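LINE-1 retrotransposable element ORF1 protein (Homo sapiens, PDB 2W7A) binds single-stranded RNA and DNA as a nucleic acid chaperone essential for LINE-1 retrotransposition, this chain being its central RRM domain. Local coordinates at residues E73-E76 against K77-A81. Sequence-based numbering, arbitrary orientation.
Sequences EMKE and KMLRA
Lys77 reaches back along the helix to Met74, a selenomethionine here. The lysine runs straight to CD, its CG opposite the backbone N (chi1 -172°), then bends, bringing NZ to 3.5 Å from Met74 CE and 3.8 Å from Met74 SE. Glu73 OE2 stays short of a salt bridge, 4.7 Å from Lys77 NZ, and the backbone joins this pair instead, Lys77 N donating to Glu73 O. Met78 N gives the straightest of the four i to i+4 bonds, 3.0 Å to Met74 O at 169°. The Met78 side chain, also selenomethionine and modelled in two conformers, leads in the one described to Phe34, Leu37, Phe69 and Leu97, so helix 72-85 packs here on the antiparallel sheet and helix 35-40 of this RRM fold. Leu79 bonds through N to Lys75 O, and its CD1 meets the folded end of the Lys75 chain, 3.7 Å from CE and 3.4 Å from NZ; it also touches Leu97 and Val99 of strand 93-99. On the exposed flank Arg80 N bonds to Glu76 O at 2.9 Å. The arginine chain then turns back, Lys77 CA lying off-centre, toward the rim, beneath one guanidinium face, and NH1 3.7 Å from the same Glu76 O.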
ATOM      1  N   GLU A  73       5.497 -11.442   8.905  1.00  9.91           N
ATOM      2  CA  GLU A  73       6.797 -11.506   8.249  1.00  8.82           C
ATOM      3  C   GLU A  73       6.789 -10.869   6.865  1.00 10.41           C
ATOM      4  O   GLU A  73       7.802 -10.238   6.460  1.00 12.22           O
ATOM      5  CB  GLU A  73       7.254 -12.967   8.164  1.00 14.35           C
ATOM      6  CG  GLU A  73       8.739 -13.128   7.711  1.00 18.14           C
ATOM      7  CD  GLU A  73       9.201 -14.552   7.675  1.00 23.60           C
ATOM      8  OE1 GLU A  73       8.549 -15.419   8.305  1.00 27.64           O
ATOM      9  OE2 GLU A  73      10.241 -14.805   7.020  1.00 24.75           O
HETATM   10  N   MSE A  74       5.670 -10.985   6.138  1.00 10.84           N
HETATM   11  CA  MSE A  74       5.608 -10.446   4.813  1.00 12.45           C
HETATM   12  C   MSE A  74       5.421  -8.940   4.864  1.00  9.89           C
HETATM   13  O   MSE A  74       6.059  -8.184   4.073  1.00 12.33           O
HETATM   14  CB  MSE A  74       4.481 -11.093   4.034  1.00 11.76           C
HETATM   15  CG  MSE A  74       4.270 -10.492   2.701  1.00 14.29           C
HETATM   16 SE   MSE A  74       5.829 -10.589   1.454  0.66 16.64          SE
HETATM   17  CE  MSE A  74       5.797 -12.462   1.225  1.00 20.77           C
ATOM     18  N   LYS A  75       4.593  -8.460   5.768  1.00 10.65           N
ATOM     19  CA  LYS A  75       4.548  -7.011   6.016  1.00 10.17           C
ATOM     20  C   LYS A  75       5.971  -6.439   6.199  1.00 10.40           C
ATOM     21  O   LYS A  75       6.338  -5.426   5.616  1.00 11.18           O
ATOM     22  CB  LYS A  75       3.704  -6.666   7.219  1.00 10.91           C
ATOM     23  CG  LYS A  75       3.558  -5.292   7.463  1.00 14.41           C
ATOM     24  CD  LYS A  75       3.425  -5.018   8.803  1.00 20.91           C
ATOM     25  CE  LYS A  75       4.789  -4.886   9.398  1.00 22.90           C
ATOM     26  NZ  LYS A  75       4.912  -3.644  10.176  1.00 32.08           N
ATOM     27  N   GLU A  76       6.747  -7.088   7.052  1.00 10.96           N
ATOM     28  CA  GLU A  76       8.061  -6.561   7.416  1.00  8.71           C
ATOM     29  C   GLU A  76       9.010  -6.651   6.231  1.00  9.04           C
ATOM     30  O   GLU A  76       9.863  -5.773   6.058  1.00 11.19           O
ATOM     31  CB  GLU A  76       8.617  -7.337   8.631  1.00  9.18           C
ATOM     32  CG  GLU A  76       7.823  -7.053   9.893  1.00 11.03           C
ATOM     33  CD  GLU A  76       8.340  -7.665  11.134  1.00 11.94           C
ATOM     34  OE1 GLU A  76       9.477  -8.178  11.105  1.00 13.43           O
ATOM     35  OE2 GLU A  76       7.547  -7.696  12.126  1.00 12.92           O
ATOM     36  N   LYS A  77       8.916  -7.723   5.483  1.00 10.41           N
ATOM     37  CA  LYS A  77       9.742  -7.860   4.270  1.00 11.15           C
ATOM     38  C   LYS A  77       9.472  -6.719   3.307  1.00 10.34           C
ATOM     39  O   LYS A  77      10.433  -6.126   2.731  1.00 12.07           O
ATOM     40  CB  LYS A  77       9.447  -9.189   3.595  1.00 14.14           C
ATOM     41  CG  LYS A  77      10.354  -9.579   2.425  1.00 21.90           C
ATOM     42  CD  LYS A  77       9.974 -11.003   1.901  1.00 32.84           C
ATOM     43  CE  LYS A  77       9.905 -12.077   2.968  1.00 43.71           C
ATOM     44  NZ  LYS A  77       8.511 -12.371   3.451  1.00 47.55           N
HETATM   45  N   MSE A  78       8.194  -6.392   3.042  1.00 11.00           N
HETATM   46  CA  MSE A  78       7.871  -5.304   2.130  0.67 11.56           C
HETATM   47  C   MSE A  78       8.396  -3.960   2.650  1.00  9.69           C
HETATM   48  O   MSE A  78       8.935  -3.148   1.898  1.00 10.98           O
HETATM   49  CB  MSE A  78       6.346  -5.212   1.960  0.67 16.77           C
HETATM   50  CG  MSE A  78       5.910  -3.986   1.173  0.67 13.88           C
HETATM   51 SE   MSE A  78       4.452  -4.292  -0.075  0.44 15.53          SE
HETATM   52  CE  MSE A  78       5.439  -5.801  -0.610  0.67 10.18           C
ATOM     53  N   LEU A  79       8.223  -3.733   3.955  1.00 10.05           N
ATOM     54  CA  LEU A  79       8.707  -2.502   4.545  1.00 10.68           C
ATOM     55  C   LEU A  79      10.238  -2.374   4.404  1.00  8.71           C
ATOM     56  O   LEU A  79      10.761  -1.301   4.064  1.00 10.01           O
ATOM     57  CB  LEU A  79       8.237  -2.350   5.966  1.00 12.20           C
ATOM     58  CG  LEU A  79       6.794  -1.994   6.162  1.00 15.72           C
ATOM     59  CD1 LEU A  79       6.441  -2.028   7.629  1.00 18.13           C
ATOM     60  CD2 LEU A  79       6.478  -0.623   5.582  1.00 20.54           C
ATOM     61  N   ARG A  80      10.971  -3.468   4.668  1.00  9.43           N
ATOM     62  CA  ARG A  80      12.413  -3.430   4.602  1.00 10.05           C
ATOM     63  C   ARG A  80      12.826  -3.185   3.169  1.00  9.11           C
ATOM     64  O   ARG A  80      13.793  -2.442   2.933  1.00 10.48           O
ATOM     65  CB  ARG A  80      13.021  -4.773   5.084  1.00 13.11           C
ATOM     66  CG  ARG A  80      13.109  -4.966   6.583  1.00 16.81           C
ATOM     67  CD  ARG A  80      14.213  -5.974   6.898  1.00 17.61           C
ATOM     68  NE  ARG A  80      14.055  -7.219   6.163  1.00 15.53           N
ATOM     69  CZ  ARG A  80      13.142  -8.143   6.468  1.00 13.14           C
ATOM     70  NH1 ARG A  80      12.396  -7.975   7.514  1.00 14.64           N
ATOM     71  NH2 ARG A  80      13.059  -9.270   5.769  1.00 18.09           N
ATOM     72  N   ALA A  81      12.187  -3.848   2.215  1.00  9.22           N
ATOM     73  CA  ALA A  81      12.539  -3.670   0.804  1.00  8.97           C
ATOM     74  C   ALA A  81      12.315  -2.205   0.383  1.00 10.38           C
ATOM     75  O   ALA A  81      13.123  -1.608  -0.322  1.00  9.76           O
ATOM     76  CB  ALA A  81      11.728  -4.618  -0.029  1.00  9.94           C
TER